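Local structure of probable 2-phosphosulfolactate phosphatase (Clostridium acetobutylicum, 1VR0) at residues Thr115-Ala120 / Val155-Gly161; Ser164-Ile169 / Phe207-His213. The protein probably hydrolyses (2R)-O-phospho-3-sulfolactate to (2R)-3-sulfolactate and phosphate, as a magnesium-dependent phosphatase of the ComB family. One frame throughout, in Å; residues are numbered along the deposited sequence.

How the contacts relate
Both contacts are largely buried and border the same site, sharing the magnesium ion, two of its waters and the sulfolactate. Contact 1 is the deeper, about 9 Å from the centre of the chain against about 14 Å for contact 2 (both measured to contact centres). It sets the start of helix 117-123 against the end of strand 152-156 and is mostly polar, with a buried amide and a bridging water. Contact 2 packs the start of helix 165-181 on the turn between helices 205-208 and 212-219; it is mainly apolar, turning polar toward the metal, and reaches the second subunit. Strand 152-156 leads on to helix 165-181, and G158 and D167 meet at the magnesium.

Contact 1 (Thr115-Ala120 / Val155-Gly161); sequences TNGTRA and VNAGTYG. With MG (magnesium ion), chain D; 3SL ((2R)-3-sulfolactic acid), chain E.
T115 lays its methyl CG2 over one face of the Y160 ring, 4.1 Å from the ring centroid and 28° off the normal, a CH-pi contact. The methyl lies nearest CE1, at 3.6 Å from T115 CG2, with its CB-CG2 bond anti to the backbone N of T115; OG1 is thereby turned to a hydrogen bond with E82. Carboxylate atom O11 of the sulfolactate approaches the hydroxyl end of the same ring obliquely. The guanidinium of R119 has N116 OD1, T115 O and the backbone N of G161 at its edge, and its NH2 forms a salt bridge with D22.

The amide of N116 lies against the backbone of 158-160. Its OD1 accepts the N-H of Y160 at 2.9 Å, a fairly straight bond (157°) whose donor stands above the carbonyl plane, 38° out of it. Water 1 is a second donor to N116 OD1; it also donates to A157 O and accepts from G161 N, with a weak further bond from R119 NH1. ND2 of N116 faces the CA of T159 and lies 3.4 Å from O2 of the sulfolactate.

Farther along, A120 CB meets A157 CB at 3.8 Å and, more loosely, V155 CG1, so small apolar groups close the helix onto the strand end. The carbonyl O of G158 binds the magnesium ion at 2.5 Å, alongside D38, D167 and waters 2 and 3. One asparagine oxygen and one bridging water thus take up Y160 N, G161 N and A157 O in the loop that presents G158 to the metal and Y160 to the ligand, which links its shape to the start of helix 117-123.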
loop_
_atom_site.group_PDB
_atom_site.type_symbol
_atom_site.label_atom_id
_atom_site.label_comp_id
_atom_site.label_asym_id
_atom_site.label_seq_id
_atom_site.Cartn_x
_atom_site.Cartn_y
_atom_site.Cartn_z
ATOM N N THR A 115 7.422 -18.221 -5.185
ATOM C CA THR A 115 8.052 -16.917 -5.328
ATOM C C THR A 115 7.535 -15.910 -4.259
ATOM O O THR A 115 8.341 -15.256 -3.620
ATOM C CB THR A 115 7.867 -16.383 -6.802
ATOM O OG1 THR A 115 8.653 -17.158 -7.740
ATOM C CG2 THR A 115 8.276 -14.910 -6.909
ATOM N N ASN A 116 6.214 -15.878 -4.029
ATOM C CA ASN A 116 5.552 -14.894 -3.152
ATOM C C ASN A 116 4.751 -15.475 -1.955
ATOM O O ASN A 116 5.052 -15.179 -0.767
ATOM C CB ASN A 116 4.626 -14.065 -4.023
ATOM C CG ASN A 116 5.372 -13.425 -5.169
ATOM O OD1 ASN A 116 6.442 -12.835 -4.960
ATOM N ND2 ASN A 116 4.854 -13.579 -6.391
ATOM N N GLY A 117 3.746 -16.302 -2.262
ATOM C CA GLY A 117 2.859 -16.881 -1.251
ATOM C C GLY A 117 3.525 -17.500 -0.028
ATOM O O GLY A 117 3.145 -17.193 1.107
ATOM N N THR A 118 4.537 -18.347 -0.244
ATOM C CA THR A 118 5.186 -19.072 0.853
ATOM C C THR A 118 5.962 -18.154 1.806
ATOM O O THR A 118 5.996 -18.410 3.017
ATOM C CB THR A 118 6.075 -20.277 0.311
ATOM O OG1 THR A 118 7.185 -19.835 -0.515
ATOM C CG2 THR A 118 5.187 -21.268 -0.449
ATOM N N ARG A 119 6.540 -17.077 1.257
ATOM C CA ARG A 119 7.197 -16.009 2.050
ATOM C C ARG A 119 6.186 -15.260 2.975
ATOM O O ARG A 119 6.456 -14.991 4.152
ATOM C CB ARG A 119 7.873 -15.008 1.092
ATOM C CG ARG A 119 8.916 -15.664 0.109
ATOM C CD ARG A 119 9.591 -14.640 -0.896
ATOM N NE ARG A 119 9.778 -13.307 -0.289
ATOM C CZ ARG A 119 9.299 -12.146 -0.750
ATOM N NH1 ARG A 119 8.613 -12.026 -1.900
ATOM N NH2 ARG A 119 9.539 -11.057 -0.050
ATOM N N ALA A 120 5.036 -14.907 2.404
ATOM C CA ALA A 120 3.984 -14.229 3.151
ATOM C C ALA A 120 3.455 -15.104 4.327
ATOM O O ALA A 120 3.127 -14.593 5.419
ATOM C CB ALA A 120 2.837 -13.866 2.219
ATOM N N VAL A 155 -3.002 -10.130 4.590
ATOM C CA VAL A 155 -1.598 -10.049 4.191
ATOM C C VAL A 155 -1.503 -10.427 2.721
ATOM O O VAL A 155 -1.579 -11.594 2.390
ATOM C CB VAL A 155 -0.722 -10.985 5.042
ATOM C CG1 VAL A 155 0.757 -10.835 4.693
ATOM C CG2 VAL A 155 -0.946 -10.733 6.512
ATOM N N ASN A 156 -1.404 -9.431 1.847
ATOM C CA ASN A 156 -1.154 -9.674 0.428
ATOM C C ASN A 156 0.280 -10.151 0.239
ATOM O O ASN A 156 1.193 -9.564 0.791
ATOM C CB ASN A 156 -1.350 -8.375 -0.371
ATOM C CG ASN A 156 -2.787 -7.897 -0.356
ATOM O OD1 ASN A 156 -3.520 -8.166 0.581
ATOM N ND2 ASN A 156 -3.202 -7.231 -1.404
ATOM N N ALA A 157 0.492 -11.218 -0.512
ATOM C CA ALA A 157 1.864 -11.639 -0.821
ATOM C C ALA A 157 2.481 -10.638 -1.798
ATOM O O ALA A 157 3.667 -10.339 -1.726
ATOM C CB ALA A 157 1.891 -13.020 -1.392
ATOM N N GLY A 158 1.647 -10.080 -2.681
ATOM C CA GLY A 158 2.123 -9.193 -3.740
ATOM C C GLY A 158 2.918 -10.019 -4.732
ATOM O O GLY A 158 2.778 -11.249 -4.758
ATOM N N THR A 159 3.725 -9.367 -5.552
ATOM C CA THR A 159 4.646 -10.083 -6.402
ATOM C C THR A 159 5.998 -9.387 -6.303
ATOM O O THR A 159 6.089 -8.177 -6.457
ATOM C CB THR A 159 4.093 -10.224 -7.864
ATOM O OG1 THR A 159 5.142 -10.551 -8.773
ATOM C CG2 THR A 159 3.470 -8.962 -8.361
ATOM N N TYR A 160 7.027 -10.171 -6.021
ATOM C CA TYR A 160 8.370 -9.654 -5.872
ATOM C C TYR A 160 8.428 -8.475 -4.905
ATOM O O TYR A 160 9.069 -7.481 -5.172
ATOM C CB TYR A 160 8.955 -9.253 -7.241
ATOM C CG TYR A 160 9.096 -10.431 -8.162
ATOM C CD1 TYR A 160 10.102 -11.386 -7.938
ATOM C CD2 TYR A 160 8.225 -10.622 -9.241
ATOM C CE1 TYR A 160 10.261 -12.490 -8.778
ATOM C CE2 TYR A 160 8.354 -11.738 -10.095
ATOM C CZ TYR A 160 9.378 -12.676 -9.859
ATOM O OH TYR A 160 9.539 -13.810 -10.679
ATOM N N GLY A 161 7.747 -8.596 -3.782
ATOM C CA GLY A 161 7.740 -7.524 -2.795
ATOM C C GLY A 161 7.038 -6.235 -3.176
ATOM O O GLY A 161 7.382 -5.180 -2.661
HETATM MG MG MG D . 0.771 -12.597 -5.482
HETATM O O11 3SL E . 6.241 -14.911 -10.850
HETATM C C1 3SL E . 5.361 -15.732 -11.180
HETATM O O12 3SL E . 4.865 -15.840 -12.330
HETATM C C2 3SL E . 4.883 -16.637 -10.108
HETATM O O2 3SL E . 4.776 -15.858 -8.920
HETATM C C3 3SL E . 3.566 -17.234 -10.564
HETATM S S 3SL E . 2.811 -18.070 -9.343
HETATM O O3S 3SL E . 3.047 -19.515 -9.511
HETATM O O1S 3SL E . 3.042 -17.507 -7.969
HETATM O O2S 3SL E . 1.368 -17.988 -9.594
HETATM O O HOH W 1 5.994 -10.762 -2.862
HETATM O O HOH W 2 -1.338 -13.462 -6.603
HETATM O O HOH W 3 0.995 -11.721 -7.789
#

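Contact 2 (Ser164-Ile169 / Phe207-His213); sequences SIDDFI and FVKYAKH. With MG (magnesium ion), chain D; 3SL ((2R)-3-sulfolactic acid), chain E.
I165 packs into the angle between F207 and A211. Its CB touches A211 CB at 3.8 Å. CG2, anti to the backbone N, reaches the F207 ring obliquely, 3.6 Å from CD2, and comes near the CA of V208. CG1 runs past F207 CE2, and the terminal CD1 touches both that ring atom and Y210 CB. The isoleucine and phenylalanine side chains cross at about a right angle. One turn on, I169 extends the apolar seam: its CD1 meets F207 CB at 3.9 Å and its CG2 meets V208 CG2 at the same spacing. CD2 of Y210 lies over one face of the F207 ring, toward its rim.

Toward the metal the contact becomes polar. The CB of D166 rests on V208 CG1, while its OD2 lies 3.4 Å from H213 CD2, the carboxylate and imidazole planes 43° apart. S164 OG donates to D166 OD1 at 2.6 Å, on the syn side, 26° out of the carboxylate plane, which helps fix the rotation of that group. The same OG accepts a bond from water 4, which takes the N-H of H213 at 2.7 Å and bridges the segments. Water 2, a magnesium ligand, donates to D166 OD2 and D167 OD1, making D166 a second-shell residue beside D167, whose OD2 binds the ion at 2.4 Å. The H213 ring has the ligand's O11 in plane at its edge and water 3 over one face, toward the rim; NE2 is hydrogen-bonded to L40. D189 of the second subunit takes the N-H groups of I165 and K212. The arrangement is a helix start carrying the metal ligand D167 and second-shell D166, packed on a type I turn from V208 to A211, at the magnesium and sulfolactate site of the ComB fold.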
loop_
_atom_site.group_PDB
_atom_site.type_symbol
_atom_site.label_atom_id
_atom_site.label_comp_id
_atom_site.label_asym_id
_atom_site.label_seq_id
_atom_site.Cartn_x
_atom_site.Cartn_y
_atom_site.Cartn_z
ATOM N N SER A 164 0.347 -5.727 -5.529
ATOM C CA SER A 164 -0.172 -6.386 -6.722
ATOM C C SER A 164 -1.690 -6.323 -6.733
ATOM O O SER A 164 -2.362 -6.691 -5.761
ATOM C CB SER A 164 0.286 -7.830 -6.760
ATOM O OG SER A 164 0.345 -8.295 -8.093
ATOM N N ILE A 165 -2.225 -5.849 -7.852
ATOM C CA ILE A 165 -3.672 -5.688 -8.028
ATOM C C ILE A 165 -4.489 -6.964 -7.816
ATOM O O ILE A 165 -5.586 -6.898 -7.279
ATOM C CB ILE A 165 -3.980 -5.053 -9.400
ATOM C CG1 ILE A 165 -3.858 -3.530 -9.273
ATOM C CG2 ILE A 165 -5.356 -5.441 -9.888
ATOM C CD1 ILE A 165 -3.898 -2.761 -10.560
ATOM N N ASP A 166 -3.965 -8.116 -8.228
ATOM C CA ASP A 166 -4.690 -9.400 -8.011
ATOM C C ASP A 166 -4.920 -9.638 -6.510
ATOM O O ASP A 166 -6.056 -9.868 -6.064
ATOM C CB ASP A 166 -3.959 -10.610 -8.654
ATOM C CG ASP A 166 -2.468 -10.667 -8.321
ATOM O OD1 ASP A 166 -1.881 -9.677 -7.839
ATOM O OD2 ASP A 166 -1.854 -11.712 -8.554
ATOM N N ASP A 167 -3.859 -9.559 -5.715
ATOM C CA ASP A 167 -4.008 -9.853 -4.300
ATOM C C ASP A 167 -4.885 -8.782 -3.632
ATOM O O ASP A 167 -5.619 -9.064 -2.722
ATOM C CB ASP A 167 -2.631 -9.996 -3.607
ATOM C CG ASP A 167 -1.855 -11.234 -4.099
ATOM O OD1 ASP A 167 -2.515 -12.190 -4.508
ATOM O OD2 ASP A 167 -0.612 -11.269 -4.089
ATOM N N PHE A 168 -4.812 -7.555 -4.115
ATOM C CA PHE A 168 -5.509 -6.439 -3.516
ATOM C C PHE A 168 -7.010 -6.553 -3.748
ATOM O O PHE A 168 -7.800 -6.367 -2.814
ATOM C CB PHE A 168 -4.972 -5.147 -4.117
ATOM C CG PHE A 168 -5.379 -3.870 -3.382
ATOM C CD1 PHE A 168 -4.851 -3.568 -2.137
ATOM C CD2 PHE A 168 -6.219 -2.935 -3.985
ATOM C CE1 PHE A 168 -5.199 -2.378 -1.477
ATOM C CE2 PHE A 168 -6.556 -1.757 -3.330
ATOM C CZ PHE A 168 -6.035 -1.477 -2.076
ATOM N N ILE A 169 -7.424 -6.872 -4.978
ATOM C CA ILE A 169 -8.850 -6.963 -5.254
ATOM C C ILE A 169 -9.445 -8.165 -4.536
ATOM O O ILE A 169 -10.594 -8.142 -4.087
ATOM C CB ILE A 169 -9.163 -6.986 -6.767
ATOM C CG1 ILE A 169 -10.681 -6.826 -6.996
ATOM C CG2 ILE A 169 -8.638 -8.226 -7.448
ATOM C CD1 ILE A 169 -11.065 -6.400 -8.444
ATOM N N PHE A 207 -10.543 -6.483 -13.820
ATOM C CA PHE A 207 -9.645 -5.519 -13.252
ATOM C C PHE A 207 -8.260 -6.108 -13.016
ATOM O O PHE A 207 -7.259 -5.413 -13.043
ATOM C CB PHE A 207 -10.267 -4.982 -11.963
ATOM C CG PHE A 207 -9.584 -3.798 -11.439
ATOM C CD1 PHE A 207 -9.955 -2.543 -11.859
ATOM C CD2 PHE A 207 -8.521 -3.933 -10.555
ATOM C CE1 PHE A 207 -9.274 -1.423 -11.389
ATOM C CE2 PHE A 207 -7.833 -2.807 -10.074
ATOM C CZ PHE A 207 -8.217 -1.569 -10.478
ATOM N N VAL A 208 -8.194 -7.406 -12.792
ATOM C CA VAL A 208 -6.912 -8.054 -12.615
ATOM C C VAL A 208 -6.041 -7.899 -13.872
ATOM O O VAL A 208 -4.812 -7.848 -13.792
ATOM C CB VAL A 208 -7.090 -9.546 -12.287
ATOM C CG1 VAL A 208 -5.721 -10.272 -12.262
ATOM C CG2 VAL A 208 -7.800 -9.721 -10.957
ATOM N N LYS A 209 -6.679 -7.813 -15.038
ATOM C CA LYS A 209 -5.921 -7.631 -16.282
ATOM C C LYS A 209 -5.031 -6.369 -16.300
ATOM O O LYS A 209 -4.141 -6.279 -17.116
ATOM C CB LYS A 209 -6.839 -7.684 -17.488
ATOM C CG LYS A 209 -7.445 -9.042 -17.619
ATOM C CD LYS A 209 -8.360 -9.136 -18.787
ATOM C CE LYS A 209 -9.124 -10.428 -18.775
ATOM N NZ LYS A 209 -10.128 -10.396 -19.828
ATOM N N TYR A 210 -5.252 -5.429 -15.373
ATOM C CA TYR A 210 -4.360 -4.271 -15.193
ATOM C C TYR A 210 -3.128 -4.572 -14.341
ATOM O O TYR A 210 -2.212 -3.779 -14.317
ATOM C CB TYR A 210 -5.125 -3.090 -14.574
ATOM C CG TYR A 210 -6.304 -2.650 -15.415
ATOM C CD1 TYR A 210 -6.124 -2.282 -16.740
ATOM C CD2 TYR A 210 -7.606 -2.607 -14.897
ATOM C CE1 TYR A 210 -7.190 -1.911 -17.546
ATOM C CE2 TYR A 210 -8.719 -2.236 -15.725
ATOM C CZ TYR A 210 -8.482 -1.903 -17.042
ATOM O OH TYR A 210 -9.492 -1.523 -17.890
ATOM N N ALA A 211 -3.102 -5.704 -13.636
ATOM C CA ALA A 211 -1.944 -6.063 -12.821
ATOM C C ALA A 211 -0.732 -6.368 -13.685
ATOM O O ALA A 211 -0.857 -7.053 -14.681
ATOM C CB ALA A 211 -2.256 -7.261 -11.941
ATOM N N LYS A 212 0.438 -5.893 -13.276
ATOM C CA LYS A 212 1.696 -6.177 -13.978
ATOM C C LYS A 212 1.894 -7.693 -14.080
ATOM O O LYS A 212 2.257 -8.193 -15.111
ATOM C CB LYS A 212 2.859 -5.502 -13.234
ATOM C CG LYS A 212 4.173 -5.446 -13.970
ATOM N N HIS A 213 1.581 -8.409 -13.007
ATOM C CA HIS A 213 1.719 -9.862 -12.880
ATOM C C HIS A 213 0.855 -10.617 -13.873
ATOM O O HIS A 213 1.190 -11.713 -14.268
ATOM C CB HIS A 213 1.285 -10.251 -11.458
ATOM C CG HIS A 213 1.505 -11.687 -11.091
ATOM N ND1 HIS A 213 2.752 -12.280 -11.101
ATOM C CD2 HIS A 213 0.649 -12.628 -10.622
ATOM C CE1 HIS A 213 2.645 -13.532 -10.687
ATOM N NE2 HIS A 213 1.382 -13.770 -10.391
HETATM MG MG MG D . 0.771 -12.597 -5.482
HETATM O O11 3SL E . 6.241 -14.911 -10.850
HETATM C C1 3SL E . 5.361 -15.732 -11.180
HETATM O O12 3SL E . 4.865 -15.840 -12.330
HETATM C C2 3SL E . 4.883 -16.637 -10.108
HETATM O O2 3SL E . 4.776 -15.858 -8.920
HETATM C C3 3SL E . 3.566 -17.234 -10.564
HETATM S S 3SL E . 2.811 -18.070 -9.343
HETATM O O3S 3SL E . 3.047 -19.515 -9.511
HETATM O O1S 3SL E . 3.042 -17.507 -7.969
HETATM O O2S 3SL E . 1.368 -17.988 -9.594
HETATM O O HOH W 4 1.056 -7.258 -10.574
HETATM O O HOH W 2 -1.338 -13.462 -6.603
HETATM O O HOH W 3 0.995 -11.721 -7.789
#